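Local coordinates for ABC-type amino acid transport system, permease component (Caldanaerobacter subterraneus subsp. tengcongensis MB4, PDB 4YMU), which probably serves as the membrane-spanning permease of an ABC transporter for amino acids, and holds bound arginine in a pocket between its helices, at residues L19-T22 and L23-T26; A96-S99 and S100-A104; G150-F153 and I154-K158. All blocks are in the same frame, centred on the assembly; numbering follows the deposited sequence.

Contact 1 (L19-T22 and L23-T26); sequences LIMT and LKLT
L23 and L19 meet one turn apart on helix 12-44, their branched ends crossing obliquely so that L23 CD1 lies 3.6 Å from L19 CD1. The pair is also tied by the backbone, L23 N donating to L19 O at 2.9 Å, and both leucines rest on M199 of helix 186-214. On another face of the helix, M21 bends at chi2 (72°) and runs beside the extended chain of K24, both pointing the same way. Its methyl CE touches the lysine's tip at 3.4 Å from K24 NZ, while the ammonium group makes a cation-pi contact with F88. T22 contributes mainly through its carbonyl. T22 O accepts T26 N at 3.0 Å and T26 OG1 at 2.7 Å, from opposite faces of the carbonyl plane; the hydroxyl stands 36° out of that plane. The T22 hydroxyl itself turns elsewhere, OG1 bonding to L171 N, and T26 OG1 has a further, weak bond to S160 OG. Thus two buried threonines in a helix predicted to span the membrane have their hydroxyls satisfied within the protein, one by the helix's own backbone and one by a loop, while L19 and L23 meet each other through methyl groups.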
# COMPACT_ATOMS: atom_id res chain seq x y z
N LEU C 19 -13.67 36.08 -4.93
CA LEU C 19 -13.46 34.76 -5.54
C LEU C 19 -12.41 34.77 -6.65
O LEU C 19 -11.43 34.02 -6.58
CB LEU C 19 -14.78 34.23 -6.11
CG LEU C 19 -14.67 32.96 -6.96
CD1 LEU C 19 -13.95 31.85 -6.20
CD2 LEU C 19 -16.05 32.49 -7.39
N ILE C 20 -12.61 35.61 -7.65
CA ILE C 20 -11.68 35.73 -8.76
C ILE C 20 -10.26 36.00 -8.27
O ILE C 20 -9.29 35.53 -8.85
CB ILE C 20 -12.12 36.83 -9.74
CG1 ILE C 20 -13.42 36.43 -10.42
CG2 ILE C 20 -11.04 37.13 -10.76
CD1 ILE C 20 -13.77 37.31 -11.60
N MET C 21 -10.16 36.74 -7.17
CA MET C 21 -8.87 37.10 -6.62
C MET C 21 -8.25 35.90 -5.90
O MET C 21 -7.04 35.69 -5.95
CB MET C 21 -9.00 38.31 -5.69
CG MET C 21 -7.89 39.34 -5.83
SD MET C 21 -7.98 40.33 -7.35
CE MET C 21 -6.31 40.96 -7.47
N THR C 22 -9.08 35.12 -5.21
CA THR C 22 -8.58 33.91 -4.59
C THR C 22 -8.01 32.99 -5.67
O THR C 22 -6.91 32.46 -5.53
CB THR C 22 -9.64 33.18 -3.77
OG1 THR C 22 -9.90 33.90 -2.56
CG2 THR C 22 -9.16 31.77 -3.41
N LEU C 23 -8.75 32.85 -6.77
CA LEU C 23 -8.32 32.08 -7.94
C LEU C 23 -6.97 32.57 -8.48
O LEU C 23 -6.03 31.79 -8.62
CB LEU C 23 -9.36 32.16 -9.06
CG LEU C 23 -10.41 31.06 -9.18
CD1 LEU C 23 -10.95 30.67 -7.82
CD2 LEU C 23 -11.55 31.54 -10.07
N LYS C 24 -6.92 33.86 -8.81
CA LYS C 24 -5.72 34.50 -9.35
C LYS C 24 -4.49 34.29 -8.47
O LYS C 24 -3.41 33.93 -8.95
CB LYS C 24 -5.99 36.00 -9.54
CG LYS C 24 -4.77 36.83 -9.91
CD LYS C 24 -5.06 38.33 -9.81
CE LYS C 24 -3.85 39.18 -10.20
NZ LYS C 24 -4.04 40.65 -9.97
N LEU C 25 -4.67 34.51 -7.17
CA LEU C 25 -3.61 34.30 -6.18
C LEU C 25 -3.09 32.85 -6.18
O LEU C 25 -1.88 32.62 -6.34
CB LEU C 25 -4.15 34.65 -4.79
CG LEU C 25 -3.22 35.23 -3.72
CD1 LEU C 25 -3.48 34.55 -2.39
CD2 LEU C 25 -1.74 35.16 -4.09
N THR C 26 -4.00 31.90 -6.01
CA THR C 26 -3.64 30.50 -5.81
C THR C 26 -3.01 29.88 -7.06
O THR C 26 -1.99 29.20 -6.96
CB THR C 26 -4.87 29.66 -5.41
OG1 THR C 26 -5.63 30.37 -4.42
CG2 THR C 26 -4.45 28.32 -4.84

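Contact 2 (A96-S99 and S100-A104); sequences AINS and SAYVA. With ARG (arginine), chain I.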
# COMPACT_ATOMS: atom_id res chain seq x y z
N ALA C 96 3.89 30.64 -2.96
CA ALA C 96 4.72 29.93 -3.93
C ALA C 96 5.90 29.24 -3.26
O ALA C 96 6.31 28.16 -3.68
CB ALA C 96 5.20 30.85 -5.03
N ILE C 97 6.47 29.86 -2.23
CA ILE C 97 7.59 29.24 -1.53
C ILE C 97 7.12 28.01 -0.73
O ILE C 97 7.67 26.89 -0.87
CB ILE C 97 8.33 30.26 -0.63
CG1 ILE C 97 9.31 31.11 -1.47
CG2 ILE C 97 9.07 29.59 0.49
CD1 ILE C 97 9.65 32.46 -0.81
N ASN C 98 6.08 28.22 0.07
CA ASN C 98 5.49 27.14 0.86
C ASN C 98 5.16 25.92 -0.04
O ASN C 98 5.63 24.78 0.18
CB ASN C 98 4.24 27.68 1.56
CG ASN C 98 3.59 26.68 2.49
OD1 ASN C 98 2.55 26.09 2.16
ND2 ASN C 98 4.18 26.48 3.67
N SER C 99 4.42 26.22 -1.10
CA SER C 99 4.04 25.24 -2.09
C SER C 99 5.27 24.62 -2.72
O SER C 99 5.25 23.46 -3.07
CB SER C 99 3.17 25.86 -3.18
OG SER C 99 2.75 24.85 -4.09
N SER C 100 6.35 25.39 -2.88
CA SER C 100 7.54 24.83 -3.52
C SER C 100 8.07 23.69 -2.67
O SER C 100 8.44 22.62 -3.19
CB SER C 100 8.63 25.88 -3.72
OG SER C 100 9.37 26.07 -2.53
N ALA C 101 8.10 23.89 -1.36
CA ALA C 101 8.57 22.82 -0.50
C ALA C 101 7.67 21.57 -0.62
O ALA C 101 8.15 20.42 -0.87
CB ALA C 101 8.65 23.28 0.93
N TYR C 102 6.37 21.78 -0.44
CA TYR C 102 5.46 20.63 -0.49
C TYR C 102 5.51 19.90 -1.84
O TYR C 102 5.45 18.66 -1.90
CB TYR C 102 4.04 21.02 -0.09
CG TYR C 102 3.92 21.35 1.38
CD1 TYR C 102 3.61 20.37 2.32
CD2 TYR C 102 4.13 22.65 1.85
CE1 TYR C 102 3.50 20.66 3.67
CE2 TYR C 102 4.02 22.96 3.20
CZ TYR C 102 3.71 21.97 4.11
OH TYR C 102 3.60 22.27 5.46
N VAL C 103 5.64 20.66 -2.92
CA VAL C 103 5.73 20.12 -4.27
C VAL C 103 7.02 19.32 -4.49
O VAL C 103 7.00 18.25 -5.12
CB VAL C 103 5.57 21.21 -5.33
CG1 VAL C 103 6.12 20.77 -6.69
CG2 VAL C 103 4.10 21.60 -5.44
N ALA C 104 8.13 19.83 -3.97
CA ALA C 104 9.38 19.09 -4.00
C ALA C 104 9.20 17.69 -3.38
O ALA C 104 9.61 16.66 -3.96
CB ALA C 104 10.47 19.86 -3.26
N ARG I . -1.56 25.49 7.16
CA ARG I . -0.44 24.58 7.37
C ARG I . 0.86 25.32 7.63
O ARG I . 1.88 24.70 7.99
CB ARG I . -0.23 23.66 6.17
CG ARG I . 0.30 24.34 4.94
CD ARG I . 0.24 23.37 3.76
NE ARG I . 0.93 23.88 2.59
CZ ARG I . 0.85 23.33 1.38
NH1 ARG I . 1.52 23.87 0.36
NH2 ARG I . 0.10 22.25 1.19
OXT ARG I . 0.93 26.54 7.45
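S100 OG donates to I97 O at 2.5 Å, a short bond folding the serine hydroxyl back onto the preceding turn of helix 87-112. With chi1 at 81° the hydroxyl sits between the backbone N and the carbonyl carbon, from where it reaches a lone pair of I97 O in the carbonyl plane. The same oxygen takes the backbone donor A101 N at 3.1 Å, and S100 OG is additionally bonded to Y58 OH of helix 49-63. Helix 87-112, part of the binding-protein-dependent permease fold, supplies N98, S99 and Y102 to the arginine pocket. N98 OD1 receives two donors of the ligand, NE at 2.8 Å and NH1 at 3.0 Å, two bonds to one acceptor that help to set the turn of the guanidinium group, which E152 holds from another side. The asparagine can do this because its CG is swung anti to the backbone N (chi1 -176°), which lays the amide beside the Y102 ring. There N98 ND2 lies 3.6 Å from Y102 CE2, amide and ring planes standing 51° apart. One face of the Y102 ring is covered by the ligand, whose NE lies 3.3 Å above the ring plane, displaced toward the rim, while the N98 backbone carbonyl meets the ring's edge. Replacing this tyrosine with an alanine would probably leave the guanidinium without the aromatic face against it and open a gap beside the N98 amide. Farther round the helix, S99 OG leaves the segment altogether to hydrogen-bond E152 OE2 of helix 129-160. The S99 carbonyl stays within helix 87-112, accepting V103 N, and the V103 methyl CG2 packs against S99 O at 3.2 Å.

Contact 3 (G150-F153 and I154-K158); sequences GNEF and IVMLK. With ARG (arginine), chain I; ARG (arginine), chain J.
G150 O is approached by I154 from the next turn of helix 129-160. The backbone bond I154 N to G150 O is long and weak at 3.4 Å, and the isoleucine's CG1 packs on the same G150 O at 3.5 Å, its outer surface facing F203, S204 and L207 of helix 186-214. N151 contributes its carbonyl: V155 N donates to it, and the V155 methyl CG2 rests on N151 O at 3.3 Å. E152 carries the polar side. Its chain is bent at chi2 (75°), which brings the carboxylate alongside the helix, where both oxygens face the bound arginine of chain I. E152 OE1 accepts NH2 of this ligand at 3.0 Å, and E152 OE2 accepts its NH1 at 2.8 Å, a two-pronged pairing that would probably favour the ionised carboxylate. M156, one turn on, lies against E152, with M156 CG 3.8 Å from E152 OE2. Bent at both chi2 and chi3, the methionine brings SD to 3.5 Å from the ligand's NH1, setting the sulfur against the guanidinium beside the E152 carboxylate; V155 CG1 touches NH2 from the same helix. F153 turns to the hydrophobic flank, where its CE1 meets L157 CD1 at 3.9 Å and its ring makes an edge-to-face contact with F203. At the end of the stretch, K158 NZ has a weak bond to O of the second arginine, in chain J, and a further bond to R63 O of the second subunit. I154, F153 and L157 pack against helices 186-214 and 12-44, while E152, V155 and M156 line the arginine-binding pocket of the permease.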
# COMPACT_ATOMS: atom_id res chain seq x y z
N GLY C 150 -2.58 18.30 -8.45
CA GLY C 150 -3.97 18.73 -8.51
C GLY C 150 -4.55 18.88 -7.12
O GLY C 150 -5.35 19.77 -6.85
N ASN C 151 -4.13 17.99 -6.23
CA ASN C 151 -4.56 18.03 -4.85
C ASN C 151 -3.90 19.16 -4.07
O ASN C 151 -4.48 19.70 -3.13
CB ASN C 151 -4.25 16.70 -4.20
CG ASN C 151 -4.44 16.72 -2.71
OD1 ASN C 151 -3.48 16.84 -1.95
ND2 ASN C 151 -5.69 16.59 -2.26
N GLU C 152 -2.68 19.50 -4.46
CA GLU C 152 -1.96 20.58 -3.80
C GLU C 152 -2.71 21.89 -4.03
O GLU C 152 -2.96 22.63 -3.09
CB GLU C 152 -0.52 20.65 -4.31
CG GLU C 152 0.21 21.97 -4.05
CD GLU C 152 0.65 22.17 -2.60
OE1 GLU C 152 0.20 21.42 -1.70
OE2 GLU C 152 1.47 23.08 -2.37
N PHE C 153 -3.09 22.12 -5.28
CA PHE C 153 -3.86 23.28 -5.67
C PHE C 153 -5.12 23.42 -4.83
O PHE C 153 -5.41 24.49 -4.32
CB PHE C 153 -4.25 23.16 -7.15
CG PHE C 153 -5.16 24.25 -7.64
CD1 PHE C 153 -6.54 24.11 -7.57
CD2 PHE C 153 -4.64 25.43 -8.16
CE1 PHE C 153 -7.39 25.11 -8.02
CE2 PHE C 153 -5.48 26.43 -8.62
CZ PHE C 153 -6.85 26.27 -8.55
N ILE C 154 -5.87 22.33 -4.69
CA ILE C 154 -7.12 22.39 -3.92
C ILE C 154 -6.84 22.83 -2.49
O ILE C 154 -7.56 23.67 -1.94
CB ILE C 154 -7.86 21.03 -3.93
CG1 ILE C 154 -8.32 20.67 -5.34
CG2 ILE C 154 -9.03 21.04 -2.96
CD1 ILE C 154 -9.05 19.35 -5.43
N VAL C 155 -5.78 22.30 -1.90
CA VAL C 155 -5.40 22.63 -0.54
C VAL C 155 -4.99 24.11 -0.44
O VAL C 155 -5.33 24.81 0.53
CB VAL C 155 -4.24 21.76 -0.06
CG1 VAL C 155 -3.69 22.25 1.27
CG2 VAL C 155 -4.70 20.32 0.07
N MET C 156 -4.28 24.58 -1.46
CA MET C 156 -3.77 25.94 -1.48
C MET C 156 -4.88 26.99 -1.60
O MET C 156 -4.67 28.12 -1.21
CB MET C 156 -2.75 26.10 -2.60
CG MET C 156 -1.41 25.49 -2.28
SD MET C 156 -0.58 26.33 -0.92
CE MET C 156 0.23 27.63 -1.84
N LEU C 157 -6.03 26.61 -2.16
CA LEU C 157 -7.19 27.51 -2.21
C LEU C 157 -7.58 27.87 -0.80
O LEU C 157 -7.73 29.05 -0.46
CB LEU C 157 -8.37 26.84 -2.91
CG LEU C 157 -8.31 26.80 -4.44
CD1 LEU C 157 -9.58 26.21 -5.01
CD2 LEU C 157 -8.06 28.20 -5.00
N LYS C 158 -7.76 26.86 0.03
CA LYS C 158 -8.05 27.11 1.42
C LYS C 158 -6.90 27.90 2.04
O LYS C 158 -7.11 28.88 2.75
CB LYS C 158 -8.29 25.79 2.16
CG LYS C 158 -9.51 25.04 1.67
CD LYS C 158 -9.89 23.89 2.60
CE LYS C 158 -8.83 22.78 2.58
NZ LYS C 158 -9.04 21.79 3.69
N ARG I . -1.56 25.49 7.16
CA ARG I . -0.44 24.58 7.37
C ARG I . 0.86 25.32 7.63
O ARG I . 1.88 24.70 7.99
CB ARG I . -0.23 23.66 6.17
CG ARG I . 0.30 24.34 4.94
CD ARG I . 0.24 23.37 3.76
NE ARG I . 0.93 23.88 2.59
CZ ARG I . 0.85 23.33 1.38
NH1 ARG I . 1.52 23.87 0.36
NH2 ARG I . 0.10 22.25 1.19
OXT ARG I . 0.93 26.54 7.45
N ARG J . -4.96 25.32 6.81
CA ARG J . -5.85 24.42 6.08
C ARG J . -7.30 24.88 6.16
O ARG J . -8.13 24.43 5.36
CB ARG J . -5.74 22.99 6.62
CG ARG J . -6.34 22.79 8.00
CD ARG J . -5.99 21.42 8.54
NE ARG J . -6.72 21.10 9.76
CZ ARG J . -6.46 20.03 10.52
NH1 ARG J . -5.49 19.20 10.18
NH2 ARG J . -7.17 19.81 11.61
OXT ARG J . -7.67 25.70 7.02

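How the contacts relate
Each contact is local to one helix, spanning about two turns, with bonds linking residues one turn apart, and closes no larger loop; the three follow in series along the chain, neither nested nor crossed. Contact 1 comes first, on helix 12-44, contact 2 next on helix 87-112, and contact 3 last on helix 129-160. Contact 3 touches both others, its centre 12 Å from each, whereas the centres of contacts 1 and 2 are 18 Å apart and their atoms do not touch. Contact 1 packs on contact 3 through threonines, T26 OG1 lying 3.3 Å from L157 CD2. Contacts 2 and 3 share the chain I arginine, approaching its guanidinium from two helices, and S99 CB touches M156 CE.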